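Local coordinates for adenosine deaminase (Burkholderia ambifaria, PDB 4GXW), which probably catalyses the zinc-dependent hydrolytic deamination of a purine such as adenosine or adenine, at residues A[244-249]-A[290-295]; A[86-89]-A[93-96]; A[28-33]-A[358-363]; A[201-206]-A[213-218]; A[298-303]-A[308-313]. All coordinates share one frame; numbering follows the deposited sequence.

Contact 1. Residues A[244-249]-A[290-295]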
# COMPACT_ATOMS: atom_id res chain seq x y z
N THR A 244 -3.23 -13.40 8.86
CA THR A 244 -3.54 -14.46 9.81
C THR A 244 -4.96 -15.02 9.69
O THR A 244 -5.30 -15.99 10.35
CB THR A 244 -3.25 -14.01 11.25
OG1 THR A 244 -3.98 -12.80 11.51
CG2 THR A 244 -1.75 -13.74 11.44
N ILE A 245 -5.78 -14.41 8.84
CA ILE A 245 -7.12 -14.94 8.59
C ILE A 245 -7.06 -16.38 8.06
O ILE A 245 -8.00 -17.14 8.24
CB ILE A 245 -7.94 -14.04 7.63
CG1 ILE A 245 -9.44 -14.35 7.75
CG2 ILE A 245 -7.46 -14.16 6.20
CD1 ILE A 245 -10.29 -13.63 6.74
N VAL A 246 -5.93 -16.77 7.46
CA VAL A 246 -5.79 -18.14 6.96
C VAL A 246 -5.86 -19.17 8.08
O VAL A 246 -6.09 -20.35 7.82
CB VAL A 246 -4.50 -18.35 6.14
CG1 VAL A 246 -4.43 -17.37 4.98
CG2 VAL A 246 -3.27 -18.24 7.04
N ASP A 247 -5.67 -18.71 9.32
CA ASP A 247 -5.78 -19.59 10.49
C ASP A 247 -7.23 -20.00 10.77
O ASP A 247 -7.47 -20.92 11.54
CB ASP A 247 -5.21 -18.90 11.74
CG ASP A 247 -3.72 -18.65 11.64
OD1 ASP A 247 -3.04 -19.34 10.86
OD2 ASP A 247 -3.22 -17.76 12.36
N ASN A 248 -8.19 -19.32 10.14
CA ASN A 248 -9.61 -19.57 10.38
C ASN A 248 -10.34 -19.76 9.05
O ASN A 248 -10.89 -18.82 8.48
CB ASN A 248 -10.23 -18.39 11.15
CG ASN A 248 -11.67 -18.64 11.57
OD1 ASN A 248 -12.39 -19.44 10.97
ND2 ASN A 248 -12.12 -17.93 12.60
N PRO A 249 -10.33 -21.00 8.53
CA PRO A 249 -10.99 -21.20 7.24
C PRO A 249 -12.50 -20.90 7.27
O PRO A 249 -13.05 -20.56 6.23
CB PRO A 249 -10.70 -22.67 6.90
CG PRO A 249 -10.16 -23.29 8.15
CD PRO A 249 -9.55 -22.18 8.96
N PRO A 290 -5.78 -16.79 -1.94
CA PRO A 290 -6.73 -16.99 -3.05
C PRO A 290 -7.38 -18.38 -3.05
O PRO A 290 -8.56 -18.51 -3.36
CB PRO A 290 -5.86 -16.76 -4.30
CG PRO A 290 -4.78 -15.81 -3.83
CD PRO A 290 -4.47 -16.31 -2.43
N GLY A 291 -6.61 -19.41 -2.68
CA GLY A 291 -7.15 -20.76 -2.60
C GLY A 291 -8.21 -20.92 -1.52
O GLY A 291 -8.99 -21.87 -1.54
N LEU A 292 -8.23 -19.99 -0.57
CA LEU A 292 -9.25 -19.95 0.47
C LEU A 292 -10.44 -19.09 0.04
O LEU A 292 -11.35 -18.82 0.85
CB LEU A 292 -8.64 -19.45 1.78
CG LEU A 292 -7.85 -20.50 2.57
CD1 LEU A 292 -6.95 -19.85 3.61
CD2 LEU A 292 -8.82 -21.48 3.23
N GLY A 293 -10.44 -18.66 -1.22
CA GLY A 293 -11.55 -17.92 -1.79
C GLY A 293 -11.45 -16.41 -1.65
O GLY A 293 -12.34 -15.69 -2.10
N LEU A 294 -10.37 -15.93 -1.04
CA LEU A 294 -10.23 -14.50 -0.76
C LEU A 294 -9.72 -13.74 -1.97
O LEU A 294 -8.89 -14.24 -2.73
CB LEU A 294 -9.28 -14.28 0.42
CG LEU A 294 -9.64 -15.03 1.69
CD1 LEU A 294 -8.57 -14.82 2.75
CD2 LEU A 294 -11.00 -14.59 2.22
N LYS A 295 -10.23 -12.52 -2.15
CA LYS A 295 -9.76 -11.60 -3.18
C LYS A 295 -8.58 -10.81 -2.65
O LYS A 295 -8.74 -10.01 -1.73
CB LYS A 295 -10.88 -10.62 -3.56
CG LYS A 295 -12.05 -11.23 -4.28
CD LYS A 295 -13.00 -10.14 -4.80
CE LYS A 295 -14.10 -10.71 -5.67
NZ LYS A 295 -14.89 -9.62 -6.33
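The puckered ring of Pro-249 is the nearest thing to a flat group here, and it meets the other segment at a corner: its CB lies 4.3 Å from Leu-292 CD2, on the solvent-exposed side of the contact. No planar side chain bridges the two segments; the remainder is branched aliphatic against branched aliphatic. Leu-292 works as a fork. While CD2 reaches for the proline, its other methyl, CD1, settles on Val-246, 3.8 Å from CG1 and equally close to CB, and the two side chains cross at about a right angle. Val-246 turns CG1 anti to its carbonyl carbon (chi1 -57°), which puts that methyl beside CD1. Deeper in, Ile-245 CG2, in the conformer given, touches Leu-294 CD1 at 3.7 Å, the two chains crossing obliquely and both buried.

In the TIM-barrel fold of this family both segments pack against helix 249-258: residues 244-249 lead into its first turn from strand 238-239, and residues 290-295 run up to strand 295-298. Cys-252 of that helix is touched by Ile-245, Leu-292 and Leu-294 alike, so helix and loops share one apolar cluster.

Each backbone is shaped by short-range bonds. Asp-247 N donates to Thr-244 O over 2.9 Å and Asn-248 N to Ile-245 O, which winds 244-247 into a 3-10 turn and presents Ile-245 and Val-246 in succession. Opposite them, Gly-293 N donates to Pro-290 O at 2.9 Å, closing a type I turn. Gly-293 then takes a positive phi of 91°, and the chain carries on to Leu-294.

Contact 2. Residues A[86-89]-A[93-96]; sequences YLLT and DLRR
Asp-93 and Leu-88 face each other at a tight helix-loop-helix corner, where helix 77-87 ends and helix 91-106 begins, all within the long connection between the first two strands of the TIM barrel. Asp-93 illustrates how one acidic side chain can brace such a corner. Its CB rests against Leu-88 CD2 at 3.8 Å, the two side chains passing in opposite directions. With CG anti to the carbonyl carbon (chi1 -62°), the carboxylate swings back over the loop, and CG comes within 4.1 Å of Thr-89 N. At the tip, OD2 accepts from Thr-89 N over 3.0 Å. The N-H points well at its acceptor (156°) and meets the oxygen almost in line with the CG-OD2 bond.

The same oxygen also takes the N-H of Arg-90 and a salt bridge from Arg-53 NH1. Three donors thus grip OD2, which fixes the turn of a buried carboxylate and would probably stabilise its negative charge. Arg-53, on helix 44-54, bonds Thr-89 OG1 as well, tying a third helix to the corner.

Leu-88 is the first residue to leave the helical conformation, and it fills the apolar side of the bend. Its two methyls divide the work: one is spent on the aspartate, while the other turns to Leu-94, itself packed on Ala-133 and Ile-137 of helix 130-148. The leucines cross at about a right angle, with Leu-88 CD1 4.1 Å from Leu-94 CD2.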
# COMPACT_ATOMS: atom_id res chain seq x y z
N TYR A 86 11.80 15.46 11.86
CA TYR A 86 12.95 16.27 11.44
C TYR A 86 12.93 16.81 10.01
O TYR A 86 13.50 17.87 9.74
CB TYR A 86 14.25 15.49 11.65
CG TYR A 86 14.49 15.09 13.09
CD1 TYR A 86 14.73 16.06 14.05
CD2 TYR A 86 14.45 13.76 13.49
CE1 TYR A 86 14.94 15.72 15.37
CE2 TYR A 86 14.66 13.41 14.81
CZ TYR A 86 14.90 14.39 15.75
OH TYR A 86 15.11 14.07 17.07
N LEU A 87 12.29 16.10 9.09
CA LEU A 87 12.48 16.41 7.67
C LEU A 87 11.36 17.21 7.03
O LEU A 87 11.61 18.10 6.22
CB LEU A 87 12.67 15.14 6.85
CG LEU A 87 14.10 14.67 6.60
CD1 LEU A 87 14.66 14.12 7.89
CD2 LEU A 87 14.14 13.63 5.49
N LEU A 88 10.12 16.87 7.36
CA LEU A 88 8.96 17.51 6.74
C LEU A 88 8.61 18.73 7.59
O LEU A 88 8.00 18.60 8.66
CB LEU A 88 7.79 16.52 6.67
CG LEU A 88 8.09 15.26 5.84
CD1 LEU A 88 7.01 14.20 6.02
CD2 LEU A 88 8.29 15.59 4.35
N THR A 89 9.02 19.90 7.12
CA THR A 89 8.89 21.11 7.94
C THR A 89 8.00 22.19 7.35
O THR A 89 7.73 23.20 8.01
CB THR A 89 10.27 21.72 8.27
OG1 THR A 89 10.89 22.18 7.06
CG2 THR A 89 11.18 20.70 8.95
N ASP A 93 6.59 20.52 1.39
CA ASP A 93 7.31 19.25 1.39
C ASP A 93 6.36 18.09 1.16
O ASP A 93 6.70 17.12 0.46
CB ASP A 93 8.04 19.05 2.72
CG ASP A 93 9.08 20.11 2.99
OD1 ASP A 93 9.58 20.75 2.05
OD2 ASP A 93 9.41 20.29 4.19
N LEU A 94 5.16 18.18 1.72
CA LEU A 94 4.12 17.17 1.53
C LEU A 94 3.60 17.19 0.10
O LEU A 94 3.35 16.13 -0.49
CB LEU A 94 2.97 17.38 2.51
CG LEU A 94 3.36 17.18 3.98
CD1 LEU A 94 2.26 17.66 4.91
CD2 LEU A 94 3.69 15.73 4.26
N ARG A 95 3.45 18.38 -0.48
CA ARG A 95 3.09 18.49 -1.88
C ARG A 95 4.13 17.77 -2.73
O ARG A 95 3.79 16.95 -3.60
CB ARG A 95 3.03 19.96 -2.33
CG ARG A 95 2.66 20.11 -3.81
CD ARG A 95 3.19 21.39 -4.46
NE ARG A 95 4.61 21.60 -4.19
CZ ARG A 95 5.61 21.02 -4.86
NH1 ARG A 95 5.38 20.20 -5.87
NH2 ARG A 95 6.86 21.29 -4.51
N ARG A 96 5.40 18.08 -2.49
CA ARG A 96 6.48 17.48 -3.27
C ARG A 96 6.48 15.95 -3.21
O ARG A 96 6.58 15.28 -4.25
CB ARG A 96 7.85 18.03 -2.84
CG ARG A 96 8.99 17.47 -3.65
CD ARG A 96 10.31 18.09 -3.26
NE ARG A 96 11.42 17.49 -4.00
CZ ARG A 96 12.68 17.89 -3.93
NH1 ARG A 96 13.01 18.91 -3.15
NH2 ARG A 96 13.61 17.28 -4.64

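Contact 3. Residues A[28-33]-A[358-363]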
# COMPACT_ATOMS: atom_id res chain seq x y z
N ALA A 28 3.86 -3.23 -18.31
CA ALA A 28 2.76 -2.76 -19.15
C ALA A 28 1.38 -2.94 -18.50
O ALA A 28 0.43 -2.24 -18.85
CB ALA A 28 2.79 -3.45 -20.50
N LEU A 29 1.28 -3.89 -17.57
CA LEU A 29 0.02 -4.18 -16.89
C LEU A 29 -0.62 -2.92 -16.32
O LEU A 29 0.02 -2.20 -15.56
CB LEU A 29 0.24 -5.14 -15.71
CG LEU A 29 0.51 -6.62 -15.93
CD1 LEU A 29 0.48 -7.37 -14.61
CD2 LEU A 29 -0.49 -7.19 -16.91
N PRO A 30 -1.88 -2.65 -16.67
CA PRO A 30 -2.53 -1.52 -16.01
C PRO A 30 -2.78 -1.87 -14.55
O PRO A 30 -3.15 -3.01 -14.25
CB PRO A 30 -3.85 -1.35 -16.76
CG PRO A 30 -4.06 -2.64 -17.50
CD PRO A 30 -2.72 -3.29 -17.70
N LYS A 31 -2.59 -0.90 -13.65
CA LYS A 31 -2.64 -1.17 -12.23
C LYS A 31 -3.39 -0.12 -11.44
O LYS A 31 -3.42 1.07 -11.81
CB LYS A 31 -1.21 -1.20 -11.65
CG LYS A 31 -0.27 -2.23 -12.28
CD LYS A 31 1.17 -1.99 -11.82
CE LYS A 31 2.18 -2.83 -12.60
NZ LYS A 31 2.39 -2.40 -14.03
N VAL A 32 -4.02 -0.55 -10.35
CA VAL A 32 -4.32 0.37 -9.26
C VAL A 32 -3.37 0.02 -8.12
O VAL A 32 -2.87 -1.10 -8.03
CB VAL A 32 -5.78 0.29 -8.77
CG1 VAL A 32 -6.74 0.51 -9.93
CG2 VAL A 32 -6.06 -1.03 -8.09
N GLU A 33 -3.11 1.00 -7.27
CA GLU A 33 -2.39 0.76 -6.02
C GLU A 33 -3.29 1.23 -4.88
O GLU A 33 -3.78 2.37 -4.88
CB GLU A 33 -1.04 1.48 -5.96
CG GLU A 33 -0.29 1.21 -4.65
CD GLU A 33 1.21 1.31 -4.78
OE1 GLU A 33 1.71 2.39 -5.17
OE2 GLU A 33 1.89 0.30 -4.48
N ASP A 358 -5.50 -9.06 -21.72
CA ASP A 358 -5.51 -10.19 -22.64
C ASP A 358 -4.49 -10.01 -23.76
O ASP A 358 -3.77 -10.95 -24.12
CB ASP A 358 -6.90 -10.42 -23.23
CG ASP A 358 -7.92 -10.90 -22.21
OD1 ASP A 358 -7.53 -11.40 -21.13
OD2 ASP A 358 -9.13 -10.79 -22.52
N MET A 359 -4.42 -8.80 -24.32
CA MET A 359 -3.43 -8.52 -25.36
C MET A 359 -2.00 -8.62 -24.82
O MET A 359 -1.13 -9.17 -25.50
CB MET A 359 -3.67 -7.16 -26.01
CG MET A 359 -4.78 -7.18 -27.05
SD MET A 359 -4.86 -5.68 -28.03
CE MET A 359 -3.32 -5.76 -28.94
N LEU A 360 -1.76 -8.09 -23.63
CA LEU A 360 -0.42 -8.16 -23.04
C LEU A 360 0.00 -9.60 -22.81
O LEU A 360 1.16 -9.95 -23.02
CB LEU A 360 -0.37 -7.35 -21.74
CG LEU A 360 -0.53 -5.83 -21.92
CD1 LEU A 360 -0.55 -5.13 -20.57
CD2 LEU A 360 0.57 -5.26 -22.82
N ALA A 361 -0.94 -10.45 -22.39
CA ALA A 361 -0.66 -11.87 -22.20
C ALA A 361 -0.28 -12.56 -23.52
O ALA A 361 0.66 -13.36 -23.56
CB ALA A 361 -1.84 -12.57 -21.54
N ASP A 362 -1.00 -12.26 -24.60
CA ASP A 362 -0.65 -12.81 -25.90
C ASP A 362 0.71 -12.31 -26.38
O ASP A 362 1.48 -13.04 -27.01
CB ASP A 362 -1.72 -12.49 -26.95
CG ASP A 362 -2.87 -13.49 -26.95
OD1 ASP A 362 -2.81 -14.48 -26.20
OD2 ASP A 362 -3.82 -13.31 -27.75
N THR A 363 1.02 -11.05 -26.08
CA THR A 363 2.30 -10.47 -26.48
C THR A 363 3.47 -11.07 -25.69
O THR A 363 4.57 -11.23 -26.23
CB THR A 363 2.26 -8.93 -26.43
OG1 THR A 363 1.29 -8.47 -27.37
CG2 THR A 363 3.62 -8.32 -26.74
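Leu-360 carries this contact for its helix, and its extended conformation explains how. CG sits anti to the carbonyl carbon (chi1 -67°) and the chain then runs straight on (chi2 177°), so the isopropyl end projects from helix 343-371 onto the bend between helix 20-28 and strand 31-33. Both methyls, Leu-360 CD1 and CD2, rest against Ala-28 CB, 3.7 Å from each. CD1 goes further, lying over the peptide that joins Ala-28 to Leu-29: Leu-360 CD1 is 3.5 Å from Ala-28 O and 3.7 Å from Leu-29 N. Leu-360 CD1 also touches the Pro-30 ring at its CD corner, 4.0 Å away.

A buried lysine steadies the bend itself. Lys-31 bends at the end of its chain (chi4 72°) to bring NZ back to Leu-29 O, 2.8 Å away, where it meets a lone pair in the carbonyl plane. Phe-26 O and His-108 O are further acceptors for NZ, so three carbonyls hold the buried ammonium.

Pro-30 and Val-32 continue the apolar seam onto Trp-353. The arrangement is that of a TIM barrel whose C-terminal helix packs on the lead-in to its first strand.

Contact 4. Residues A[201-206]-A[213-218]. With ZN (zinc ion), chain C.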
# COMPACT_ATOMS: atom_id res chain seq x y z
N LYS A 201 -14.52 4.54 18.03
CA LYS A 201 -15.17 5.84 17.90
C LYS A 201 -14.84 6.55 16.59
O LYS A 201 -15.72 7.10 15.92
CB LYS A 201 -14.84 6.72 19.10
CG LYS A 201 -15.71 7.95 19.24
CD LYS A 201 -15.46 8.65 20.57
CE LYS A 201 -16.18 9.96 20.64
NZ LYS A 201 -15.80 10.63 21.90
N ALA A 202 -13.56 6.52 16.22
CA ALA A 202 -13.14 7.17 14.99
C ALA A 202 -13.78 6.51 13.78
O ALA A 202 -14.17 7.20 12.83
CB ALA A 202 -11.62 7.14 14.88
N TYR A 203 -13.89 5.18 13.80
CA TYR A 203 -14.52 4.47 12.70
C TYR A 203 -16.01 4.78 12.60
O TYR A 203 -16.52 5.03 11.51
CB TYR A 203 -14.22 2.95 12.75
CG TYR A 203 -12.86 2.65 12.17
CD1 TYR A 203 -11.70 2.86 12.91
CD2 TYR A 203 -12.73 2.21 10.86
CE1 TYR A 203 -10.45 2.62 12.35
CE2 TYR A 203 -11.48 1.98 10.31
CZ TYR A 203 -10.35 2.19 11.06
OH TYR A 203 -9.12 1.96 10.48
N ARG A 204 -16.69 4.80 13.75
CA ARG A 204 -18.10 5.22 13.78
C ARG A 204 -18.26 6.61 13.18
O ARG A 204 -19.14 6.85 12.34
CB ARG A 204 -18.62 5.24 15.22
CG ARG A 204 -20.05 5.79 15.34
CD ARG A 204 -20.34 6.25 16.75
NE ARG A 204 -19.60 7.46 17.09
CZ ARG A 204 -19.69 8.09 18.26
NH1 ARG A 204 -20.48 7.61 19.22
NH2 ARG A 204 -18.98 9.19 18.47
N ASP A 205 -17.41 7.53 13.61
CA ASP A 205 -17.51 8.91 13.15
C ASP A 205 -17.22 9.02 11.66
O ASP A 205 -17.89 9.77 10.95
CB ASP A 205 -16.55 9.82 13.93
CG ASP A 205 -16.98 10.06 15.36
OD1 ASP A 205 -18.06 9.60 15.78
OD2 ASP A 205 -16.23 10.76 16.07
N ALA A 206 -16.23 8.28 11.16
CA ALA A 206 -15.87 8.36 9.74
C ALA A 206 -17.03 7.89 8.87
O ALA A 206 -17.38 8.55 7.89
CB ALA A 206 -14.62 7.55 9.46
N THR A 213 -13.78 3.27 4.87
CA THR A 213 -12.76 2.93 5.84
C THR A 213 -12.03 1.65 5.46
O THR A 213 -12.58 0.75 4.83
CB THR A 213 -13.31 2.79 7.30
OG1 THR A 213 -14.05 1.58 7.44
CG2 THR A 213 -14.19 3.97 7.72
N THR A 214 -10.77 1.59 5.88
CA THR A 214 -9.94 0.40 5.73
C THR A 214 -9.13 0.26 7.02
O THR A 214 -9.15 1.16 7.87
CB THR A 214 -9.04 0.47 4.47
OG1 THR A 214 -8.36 -0.79 4.30
CG2 THR A 214 -8.03 1.60 4.57
N ALA A 215 -8.44 -0.86 7.19
CA ALA A 215 -7.64 -1.07 8.39
C ALA A 215 -6.55 -2.10 8.18
O ALA A 215 -6.80 -3.16 7.60
CB ALA A 215 -8.53 -1.53 9.56
N HIS A 216 -5.34 -1.80 8.68
CA HIS A 216 -4.29 -2.81 8.82
C HIS A 216 -4.75 -3.79 9.92
O HIS A 216 -5.10 -3.38 11.04
CB HIS A 216 -2.95 -2.18 9.24
CG HIS A 216 -2.20 -1.49 8.13
ND1 HIS A 216 -2.77 -0.51 7.34
CD2 HIS A 216 -0.92 -1.63 7.71
CE1 HIS A 216 -1.86 -0.08 6.47
NE2 HIS A 216 -0.73 -0.74 6.67
N ALA A 217 -4.75 -5.08 9.61
CA ALA A 217 -5.15 -6.10 10.58
C ALA A 217 -4.50 -7.43 10.25
O ALA A 217 -4.40 -7.80 9.07
CB ALA A 217 -6.67 -6.25 10.60
N GLY A 218 -4.06 -8.15 11.27
CA GLY A 218 -3.45 -9.46 11.06
C GLY A 218 -2.03 -9.42 10.53
O GLY A 218 -1.55 -10.39 9.91
ZN ZN C . 1.02 -0.56 5.26
O HOH W 1 1.99 -2.01 6.18
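Tyr-203 supplies the one hydrogen bond across this contact. Its OH donates to the backbone Thr-214 O over 2.7 Å, with a C=O...donor angle of 150° and the donor tilted 17° from the carbonyl plane. Seen from the ring, the acceptor lies at the edge, near the ring plane, and the bond ties the phenolic end to the strand backbone.

Van der Waals contacts flank that bond. Tyr-203 CE2 touches Thr-213 CB at 3.6 Å, obliquely to the ring, while Thr-213 OG1 lies at the ring edge. Beyond the threonine, its CG2 reaches Ala-206 CB, 4.0 Å away and one helical turn on from the tyrosine. At the other end, Ala-215 CB sits 3.7 Å from Tyr-203 OH. All five touching residues are buried.

Within the helix segment, an ionic pair lies on its exposed side, where Arg-204 grips Asp-205 side-on: NE and NH2 both donate to OD1, each at 2.9 Å.

Metal binding belongs to the far side of the strand. His-216 NE2 coordinates zinc at 2.3 Å, alongside His-35, His-37, Asp-301 and a water.

Helix 201-206 runs nearly antiparallel to strand 213-217 (156° between short axes 10.0 Å apart), as expected within the beta-alpha-beta unit 184-188, 200-208, 212-217 of a TIM barrel; the unit's second strand, 212-217, delivers His-216 to the amidohydrolase metal site.

Contact 5. Residues A[298-303]-A[308-313]. With ZN (zinc ion), chain C.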
# COMPACT_ATOMS: atom_id res chain seq x y z
N PRO A 298 -2.03 -7.14 -4.90
CA PRO A 298 -0.65 -6.86 -4.45
C PRO A 298 -0.27 -5.38 -4.57
O PRO A 298 -0.74 -4.69 -5.48
CB PRO A 298 0.19 -7.69 -5.41
CG PRO A 298 -0.61 -7.66 -6.68
CD PRO A 298 -2.05 -7.72 -6.25
N ASN A 299 0.59 -4.93 -3.65
CA ASN A 299 0.94 -3.52 -3.52
C ASN A 299 2.37 -3.40 -3.00
O ASN A 299 2.93 -4.38 -2.52
CB ASN A 299 -0.02 -2.84 -2.55
CG ASN A 299 -1.41 -2.71 -3.10
OD1 ASN A 299 -1.70 -1.74 -3.78
ND2 ASN A 299 -2.27 -3.68 -2.81
N THR A 300 2.92 -2.18 -3.04
CA THR A 300 4.30 -1.92 -2.62
C THR A 300 4.48 -1.56 -1.15
O THR A 300 5.55 -1.81 -0.59
CB THR A 300 4.99 -0.83 -3.50
OG1 THR A 300 4.30 0.42 -3.37
CG2 THR A 300 5.05 -1.25 -4.97
N ASP A 301 3.46 -0.94 -0.53
CA ASP A 301 3.47 -0.51 0.89
C ASP A 301 4.42 0.66 1.15
O ASP A 301 3.98 1.78 1.42
CB ASP A 301 3.78 -1.70 1.83
CG ASP A 301 3.20 -1.55 3.27
OD1 ASP A 301 2.46 -0.61 3.64
OD2 ASP A 301 3.49 -2.47 4.06
N ASP A 302 5.73 0.41 1.05
CA ASP A 302 6.75 1.45 1.23
C ASP A 302 7.76 1.30 0.10
O ASP A 302 8.86 0.76 0.31
CB ASP A 302 7.45 1.31 2.59
CG ASP A 302 6.48 1.32 3.75
OD1 ASP A 302 5.99 2.41 4.12
OD2 ASP A 302 6.21 0.24 4.32
N PRO A 303 7.39 1.74 -1.11
CA PRO A 303 8.16 1.37 -2.31
C PRO A 303 9.63 1.77 -2.27
O PRO A 303 10.48 0.99 -2.69
CB PRO A 303 7.42 2.07 -3.45
CG PRO A 303 6.60 3.13 -2.77
CD PRO A 303 6.21 2.54 -1.47
N VAL A 308 10.99 -1.71 -3.83
CA VAL A 308 10.08 -2.42 -4.72
C VAL A 308 9.14 -1.43 -5.41
O VAL A 308 8.48 -0.63 -4.75
CB VAL A 308 9.30 -3.54 -3.95
CG1 VAL A 308 8.42 -2.96 -2.83
CG2 VAL A 308 8.48 -4.41 -4.91
N ASN A 309 9.11 -1.46 -6.74
CA ASN A 309 8.17 -0.62 -7.49
C ASN A 309 6.93 -1.46 -7.87
O ASN A 309 6.93 -2.68 -7.66
CB ASN A 309 8.88 0.05 -8.69
CG ASN A 309 9.31 -0.95 -9.74
OD1 ASN A 309 8.54 -1.82 -10.14
ND2 ASN A 309 10.56 -0.81 -10.22
N PRO A 310 5.86 -0.82 -8.40
CA PRO A 310 4.64 -1.59 -8.68
C PRO A 310 4.87 -2.75 -9.66
O PRO A 310 4.31 -3.83 -9.44
CB PRO A 310 3.70 -0.53 -9.29
CG PRO A 310 4.12 0.75 -8.59
CD PRO A 310 5.62 0.64 -8.49
N SER A 311 5.68 -2.56 -10.70
CA SER A 311 5.97 -3.65 -11.63
C SER A 311 6.64 -4.84 -10.95
O SER A 311 6.37 -6.00 -11.28
CB SER A 311 6.82 -3.15 -12.81
OG SER A 311 6.14 -2.13 -13.52
N GLU A 312 7.51 -4.54 -9.99
CA GLU A 312 8.22 -5.57 -9.23
C GLU A 312 7.31 -6.30 -8.24
O GLU A 312 7.47 -7.50 -8.02
CB GLU A 312 9.42 -4.95 -8.50
CG GLU A 312 10.57 -4.56 -9.42
CD GLU A 312 11.66 -3.79 -8.69
OE1 GLU A 312 11.32 -2.95 -7.83
OE2 GLU A 312 12.86 -4.02 -8.97
N ALA A 313 6.37 -5.57 -7.63
CA ALA A 313 5.44 -6.21 -6.72
C ALA A 313 4.59 -7.25 -7.44
O ALA A 313 4.40 -8.36 -6.95
CB ALA A 313 4.57 -5.17 -6.01
ZN ZN C . 1.02 -0.56 5.26
O HOH W 1 1.99 -2.01 6.18
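Val-308 N donates to Pro-303 O over 3.0 Å (156° at the hydrogen), closing the loop round the short helix 303-306, and Asp-302 N bonds back to Thr-300 O across Asp-301, whose positive phi of 70° makes a gamma turn. Thr-300 is the side chain that fills the junction. Its CG2 lies 3.5 Å from both Val-308 O and Asn-309 C, and is also close to Pro-310 CD and Ala-313 CB at the start of helix 310-319. With chi1 at 62°, OG1 is directed instead to Glu-33 OE2, so one threonine serves helix and first strand together.

The helix start is fastened by a capping box. Asn-309 OD1 accepts from Glu-312 N at 2.9 Å, and Glu-312 OE1 in turn accepts from Asn-309 N, on its anti lone pair, also at 2.9 Å.

The turn aims Asp-301 away from the helix, toward the metal, and backbone bonds to His-35 and His-37 hold it there. Its carboxylate divides its roles: OD1 binds zinc at 2.2 Å, while OD2 accepts a hydrogen bond of 2.6 Å from the zinc-bound water. Such a water, shared by metal and carboxylate, is consistent with the hydrolytic nucleophile of this family.

How the contacts relate
Contact 3 closes almost the whole chain, pairing the lead-in to the first strand with the C-terminal helix; the others are nested inside it, in the order 2, 4, 1, 5. Contacts 3 and 4 both reach the parallel barrel sheet, at strands 31-33 and 212-217. Contacts 3 and 5 touch, the strand's Lys-31 and Glu-33 meeting the loop and helix start of contact 5. Contacts 4 and 5 have centres 24 Å apart yet share the zinc and its water, so ligands distant in sequence converge on one site. Contact 1 touches contact 4 at Gly-218, whereas contact 2 lies across the chain's centre from contact 1, centres 39 Å apart, in the helices that join the first two strands.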